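Autophagy protein 5 (Saccharomyces cerevisiae, PDB 2DYO) acts in autophagic vesicle formation and cytoplasm-to-vacuole transport, and is required for nucleophagy and mitophagy in yeast. Local coordinates at residues 43-49 with 86-91; 255-260 with 272-276. All coordinates share one frame; numbering follows the deposited sequence.

Interaction 1. Residues 43-49 with 86-91; sequences PRETYLV and WNYPVG
Y47 and W86 meet as a T-shaped pair: the six-membered edge of the indole, led by CE3 and CZ3, points at one face of the phenol ring, with planes at 89° and centroids 5.7 Å apart. V49 lies over one face of the same indole, its CG1 3.9 Å from W86 CE3. With CG anti to the carbonyl carbon (chi1 -66°), the Y47 ring runs alongside the opposite backbone, CD1 3.3 Å from W86 O. Beyond this aromatic end, V90 fits its CG2 against L48 CD2 at 3.9 Å and also touches T46 CG2. The segments belong to the ubiquitin-like UblA domain, where the loop leaving strand 37-43 packs on the start of helix 90-98, with P89 at the N-cap position. Two first-turn amides are taken up by that loop: V90 N donates to T46 O at 3.0 Å and G91 N to R44 O at 2.9 Å. One water bridges L48 N, W86 O and Y88 O, satisfying three backbone atoms; another joins Y47 OH to N87 O. Farther out, R44 forms salt bridges with D95 and with an acidic side chain of another protein's chain, while F276 packs edge-to-face with Y47.

Interaction 2. Residues 255-260 with 272-276; sequences CQGIEI and KLRSF
L273 is the apolar hub, its side chain directed at the turn and outer strand of the 251-260 hairpin. L273 CB rests 3.7 Å from C255 SG, and L273 CD2 meets I260 CD1 tip to tip at 3.9 Å; I258 CD1 approaches the same methyl more loosely, at 4.3 Å. The C255 sulfur reaches the leucine because SG stands anti to the backbone N (chi1 -178°). In the ubiquitin-like UblB domain, a type I' turn from C255 to I258 joins antiparallel strands 251-255 and 258-260, and this corner packs against the C-terminal end of helix 266-273. The turn is closed by backbone bonds in both directions between C255 and I258. At its polar side Q256 bends at chi2 (-77°), laying CG 3.9 Å from L273 CG and bringing its amide over the helix end. Q256 NE2 donates to L273 O at 3.1 Å with an angle of 161° at the hydrogen; the acceptor lies in the glutamine amide plane, whereas NE2 sits well above the carbonyl plane. The same nitrogen also bonds E45 OE1. Replacing Q256 with an alanine would probably leave L273 O and E45 OE1 without their shared donor and open a gap beside the leucine.

From the N terminus, the chain passes through strand 37-43 into the loop of interaction 1, which closes when residues 86-91 return at the start of helix 90-98. Only after the chain has crossed helices 142-159, 163-166, 170-182 and 185-195 and entered the second ubiquitin-like domain does interaction 2 open, closing a shorter loop through helix 266-273. The two loops are therefore in series, neither nested nor crossed, but their contacts meet in space, with centres about 14 Å apart. E45 of interaction 1 spans the boundary: OE2 probably bonds F276 N at 2.8 Å and OE1 probably reaches the Q256 amide, tying the UblA loop to the UblB hairpin and helix end.

Interaction 1. Residues 43-49 with 86-91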
loop_
_atom_site.group_PDB
_atom_site.type_symbol
_atom_site.label_atom_id
_atom_site.label_comp_id
_atom_site.label_asym_id
_atom_site.label_seq_id
_atom_site.Cartn_x
_atom_site.Cartn_y
_atom_site.Cartn_z
ATOM N N PRO A 43 -7.408 4.160 3.220
ATOM C CA PRO A 43 -6.571 4.843 2.232
ATOM C C PRO A 43 -5.708 3.830 1.479
ATOM O O PRO A 43 -5.391 2.756 2.001
ATOM C CB PRO A 43 -5.707 5.775 3.087
ATOM C CG PRO A 43 -6.580 6.057 4.288
ATOM C CD PRO A 43 -7.168 4.694 4.575
ATOM N N ARG A 44 -5.347 4.158 0.245
ATOM C CA ARG A 44 -4.469 3.283 -0.514
ATOM C C ARG A 44 -3.094 3.406 0.148
ATOM O O ARG A 44 -2.333 2.445 0.222
ATOM C CB ARG A 44 -4.380 3.742 -1.973
ATOM C CG ARG A 44 -5.356 3.041 -2.917
ATOM C CD ARG A 44 -5.279 3.656 -4.310
ATOM N NE ARG A 44 -5.917 2.837 -5.334
ATOM C CZ ARG A 44 -5.297 1.881 -6.018
ATOM N NH1 ARG A 44 -5.956 1.183 -6.933
ATOM N NH2 ARG A 44 -4.013 1.621 -5.789
ATOM N N GLU A 45 -2.797 4.602 0.654
ATOM C CA GLU A 45 -1.509 4.857 1.287
ATOM C C GLU A 45 -1.499 4.647 2.802
ATOM O O GLU A 45 -1.398 5.607 3.575
ATOM C CB GLU A 45 -1.042 6.281 0.978
ATOM C CG GLU A 45 -0.938 6.617 -0.508
ATOM C CD GLU A 45 0.264 5.990 -1.197
ATOM O OE1 GLU A 45 0.576 6.441 -2.317
ATOM O OE2 GLU A 45 0.890 5.054 -0.643
ATOM N N THR A 46 -1.602 3.389 3.218
ATOM C CA THR A 46 -1.550 3.050 4.635
ATOM C C THR A 46 -1.378 1.544 4.737
ATOM O O THR A 46 -1.203 0.876 3.720
ATOM C CB THR A 46 -2.839 3.491 5.387
ATOM O OG1 THR A 46 -2.622 3.385 6.802
ATOM C CG2 THR A 46 -4.030 2.610 4.997
ATOM N N TYR A 47 -1.408 1.010 5.956
ATOM C CA TYR A 47 -1.274 -0.431 6.157
ATOM C C TYR A 47 -2.552 -0.971 6.797
ATOM O O TYR A 47 -3.180 -0.289 7.613
ATOM C CB TYR A 47 -0.115 -0.765 7.102
ATOM C CG TYR A 47 1.273 -0.443 6.588
ATOM C CD1 TYR A 47 1.730 -0.947 5.368
ATOM C CD2 TYR A 47 2.154 0.305 7.363
ATOM C CE1 TYR A 47 3.043 -0.711 4.942
ATOM C CE2 TYR A 47 3.456 0.544 6.949
ATOM C CZ TYR A 47 3.897 0.035 5.747
ATOM O OH TYR A 47 5.203 0.260 5.371
ATOM N N LEU A 48 -2.913 -2.204 6.457
ATOM C CA LEU A 48 -4.108 -2.822 7.024
ATOM C C LEU A 48 -3.991 -2.943 8.538
ATOM O O LEU A 48 -4.975 -2.875 9.261
ATOM C CB LEU A 48 -4.323 -4.219 6.417
ATOM C CG LEU A 48 -4.756 -4.290 4.945
ATOM C CD1 LEU A 48 -4.720 -5.746 4.481
ATOM C CD2 LEU A 48 -6.148 -3.714 4.786
ATOM N N VAL A 49 -2.766 -3.138 9.005
ATOM C CA VAL A 49 -2.490 -3.288 10.423
ATOM C C VAL A 49 -2.859 -2.054 11.256
ATOM O O VAL A 49 -3.028 -2.141 12.476
ATOM C CB VAL A 49 -1.023 -3.687 10.617
ATOM C CG1 VAL A 49 -0.163 -2.481 10.908
ATOM C CG2 VAL A 49 -0.920 -4.773 11.671
ATOM N N TRP A 86 0.647 -7.759 5.409
ATOM C CA TRP A 86 0.199 -6.440 5.841
ATOM C C TRP A 86 1.254 -5.366 5.583
ATOM O O TRP A 86 0.928 -4.182 5.525
ATOM C CB TRP A 86 -0.170 -6.430 7.338
ATOM C CG TRP A 86 0.991 -6.628 8.271
ATOM C CD1 TRP A 86 1.347 -7.788 8.901
ATOM C CD2 TRP A 86 1.988 -5.658 8.624
ATOM N NE1 TRP A 86 2.508 -7.604 9.620
ATOM C CE2 TRP A 86 2.923 -6.307 9.468
ATOM C CE3 TRP A 86 2.185 -4.305 8.309
ATOM C CZ2 TRP A 86 4.039 -5.649 9.998
ATOM C CZ3 TRP A 86 3.297 -3.650 8.838
ATOM C CH2 TRP A 86 4.209 -4.326 9.673
ATOM N N ASN A 87 2.509 -5.775 5.411
ATOM C CA ASN A 87 3.594 -4.815 5.221
ATOM C C ASN A 87 3.788 -4.191 3.836
ATOM O O ASN A 87 4.899 -3.818 3.466
ATOM C CB ASN A 87 4.925 -5.414 5.717
ATOM C CG ASN A 87 5.253 -6.750 5.078
ATOM O OD1 ASN A 87 6.249 -6.883 4.359
ATOM N ND2 ASN A 87 4.430 -7.750 5.344
ATOM N N TYR A 88 2.710 -4.090 3.069
ATOM C CA TYR A 88 2.757 -3.437 1.763
ATOM C C TYR A 88 1.609 -2.454 1.793
ATOM O O TYR A 88 0.594 -2.722 2.429
ATOM C CB TYR A 88 2.530 -4.429 0.615
ATOM C CG TYR A 88 3.704 -5.337 0.379
ATOM C CD1 TYR A 88 3.839 -6.529 1.086
ATOM C CD2 TYR A 88 4.711 -4.982 -0.517
ATOM C CE1 TYR A 88 4.953 -7.349 0.907
ATOM C CE2 TYR A 88 5.830 -5.790 -0.702
ATOM C CZ TYR A 88 5.941 -6.974 0.015
ATOM O OH TYR A 88 7.044 -7.773 -0.163
ATOM N N PRO A 89 1.745 -1.302 1.118
ATOM C CA PRO A 89 0.626 -0.356 1.145
ATOM C C PRO A 89 -0.633 -1.057 0.653
ATOM O O PRO A 89 -0.568 -1.909 -0.228
ATOM C CB PRO A 89 1.072 0.746 0.181
ATOM C CG PRO A 89 2.573 0.723 0.308
ATOM C CD PRO A 89 2.879 -0.766 0.341
ATOM N N VAL A 90 -1.775 -0.685 1.217
ATOM C CA VAL A 90 -3.057 -1.265 0.829
ATOM C C VAL A 90 -3.297 -1.158 -0.679
ATOM O O VAL A 90 -3.802 -2.096 -1.299
ATOM C CB VAL A 90 -4.217 -0.559 1.590
ATOM C CG1 VAL A 90 -5.576 -1.047 1.084
ATOM C CG2 VAL A 90 -4.082 -0.842 3.081
ATOM N N GLY A 91 -2.937 -0.020 -1.265
ATOM C CA GLY A 91 -3.139 0.162 -2.695
ATOM C C GLY A 91 -2.305 -0.793 -3.528
ATOM O O GLY A 91 -2.725 -1.225 -4.605
HETATM O O HOH W 1 5.681 -0.888 3.057
HETATM O O HOH W 2 -1.382 -3.381 4.290
#

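Interaction 2. Residues 255-260 with 272-276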
loop_
_atom_site.group_PDB
_atom_site.type_symbol
_atom_site.label_atom_id
_atom_site.label_comp_id
_atom_site.label_asym_id
_atom_site.label_seq_id
_atom_site.Cartn_x
_atom_site.Cartn_y
_atom_site.Cartn_z
ATOM N N CYS A 255 0.781 1.155 -11.926
ATOM C CA CYS A 255 1.368 1.867 -10.800
ATOM C C CYS A 255 0.253 2.694 -10.182
ATOM O O CYS A 255 -0.454 3.400 -10.893
ATOM C CB CYS A 255 2.493 2.789 -11.275
ATOM S SG CYS A 255 3.323 3.683 -9.962
ATOM N N GLN A 256 0.089 2.604 -8.867
ATOM C CA GLN A 256 -0.959 3.369 -8.200
ATOM C C GLN A 256 -2.316 3.144 -8.872
ATOM O O GLN A 256 -3.080 4.088 -9.100
ATOM C CB GLN A 256 -0.620 4.864 -8.218
ATOM C CG GLN A 256 0.538 5.253 -7.303
ATOM C CD GLN A 256 0.152 5.305 -5.829
ATOM O OE1 GLN A 256 -1.001 5.068 -5.464
ATOM N NE2 GLN A 256 1.118 5.628 -4.979
ATOM N N GLY A 257 -2.592 1.888 -9.203
ATOM C CA GLY A 257 -3.863 1.541 -9.812
ATOM C C GLY A 257 -4.149 2.018 -11.221
ATOM O O GLY A 257 -5.271 1.840 -11.701
ATOM N N ILE A 258 -3.171 2.621 -11.896
ATOM C CA ILE A 258 -3.405 3.082 -13.263
ATOM C C ILE A 258 -2.377 2.530 -14.251
ATOM O O ILE A 258 -1.319 2.043 -13.854
ATOM C CB ILE A 258 -3.398 4.631 -13.371
ATOM C CG1 ILE A 258 -1.998 5.174 -13.080
ATOM C CG2 ILE A 258 -4.413 5.229 -12.400
ATOM C CD1 ILE A 258 -1.829 6.638 -13.451
ATOM N N GLU A 259 -2.697 2.622 -15.539
ATOM C CA GLU A 259 -1.815 2.142 -16.598
ATOM C C GLU A 259 -0.716 3.159 -16.886
ATOM O O GLU A 259 -0.988 4.348 -17.034
ATOM C CB GLU A 259 -2.621 1.892 -17.877
ATOM C CG GLU A 259 -1.811 1.250 -18.994
ATOM C CD GLU A 259 -2.580 1.178 -20.304
ATOM O OE1 GLU A 259 -3.777 0.818 -20.270
ATOM O OE2 GLU A 259 -1.985 1.474 -21.362
ATOM N N ILE A 260 0.526 2.689 -16.967
ATOM C CA ILE A 260 1.653 3.566 -17.236
ATOM C C ILE A 260 2.274 3.236 -18.599
ATOM O O ILE A 260 2.592 2.080 -18.887
ATOM C CB ILE A 260 2.734 3.434 -16.133
ATOM C CG1 ILE A 260 2.118 3.709 -14.751
ATOM C CG2 ILE A 260 3.862 4.413 -16.393
ATOM C CD1 ILE A 260 1.567 5.113 -14.569
ATOM N N LYS A 272 6.658 11.195 -8.558
ATOM C CA LYS A 272 5.239 11.506 -8.463
ATOM C C LYS A 272 4.335 10.392 -7.958
ATOM O O LYS A 272 3.402 10.643 -7.189
ATOM C CB LYS A 272 4.741 11.998 -9.826
ATOM C CG LYS A 272 5.349 13.335 -10.216
ATOM C CD LYS A 272 5.077 13.699 -11.666
ATOM C CE LYS A 272 5.659 15.077 -11.974
ATOM N NZ LYS A 272 5.723 15.359 -13.428
ATOM N N LEU A 273 4.604 9.163 -8.384
ATOM C CA LEU A 273 3.764 8.048 -7.982
ATOM C C LEU A 273 4.297 7.086 -6.915
ATOM O O LEU A 273 3.675 6.057 -6.650
ATOM C CB LEU A 273 3.346 7.264 -9.232
ATOM C CG LEU A 273 2.046 7.734 -9.902
ATOM C CD1 LEU A 273 2.031 9.250 -10.058
ATOM C CD2 LEU A 273 1.890 7.043 -11.243
ATOM N N ARG A 274 5.429 7.402 -6.289
ATOM C CA ARG A 274 5.942 6.505 -5.250
ATOM C C ARG A 274 4.897 6.402 -4.144
ATOM O O ARG A 274 4.096 7.319 -3.953
ATOM C CB ARG A 274 7.254 7.030 -4.661
ATOM C CG ARG A 274 7.114 8.323 -3.867
ATOM C CD ARG A 274 8.443 8.718 -3.246
ATOM N NE ARG A 274 8.366 10.019 -2.584
ATOM C CZ ARG A 274 9.393 10.623 -1.997
ATOM N NH1 ARG A 274 10.585 10.047 -1.984
ATOM N NH2 ARG A 274 9.228 11.811 -1.428
ATOM N N SER A 275 4.902 5.284 -3.425
ATOM C CA SER A 275 3.955 5.062 -2.343
ATOM C C SER A 275 4.410 5.742 -1.046
ATOM O O SER A 275 5.514 6.291 -0.981
ATOM C CB SER A 275 3.758 3.563 -2.128
ATOM O OG SER A 275 3.253 2.953 -3.311
ATOM N N PHE A 276 3.565 5.685 -0.017
ATOM C CA PHE A 276 3.849 6.345 1.259
ATOM C C PHE A 276 5.007 5.776 2.083
ATOM O O PHE A 276 5.371 6.354 3.106
ATOM C CB PHE A 276 2.572 6.399 2.116
ATOM C CG PHE A 276 2.329 5.161 2.932
ATOM C CD1 PHE A 276 2.570 5.161 4.306
ATOM C CD2 PHE A 276 1.856 3.997 2.333
ATOM C CE1 PHE A 276 2.347 4.010 5.074
ATOM C CE2 PHE A 276 1.628 2.838 3.089
ATOM C CZ PHE A 276 1.874 2.845 4.465
#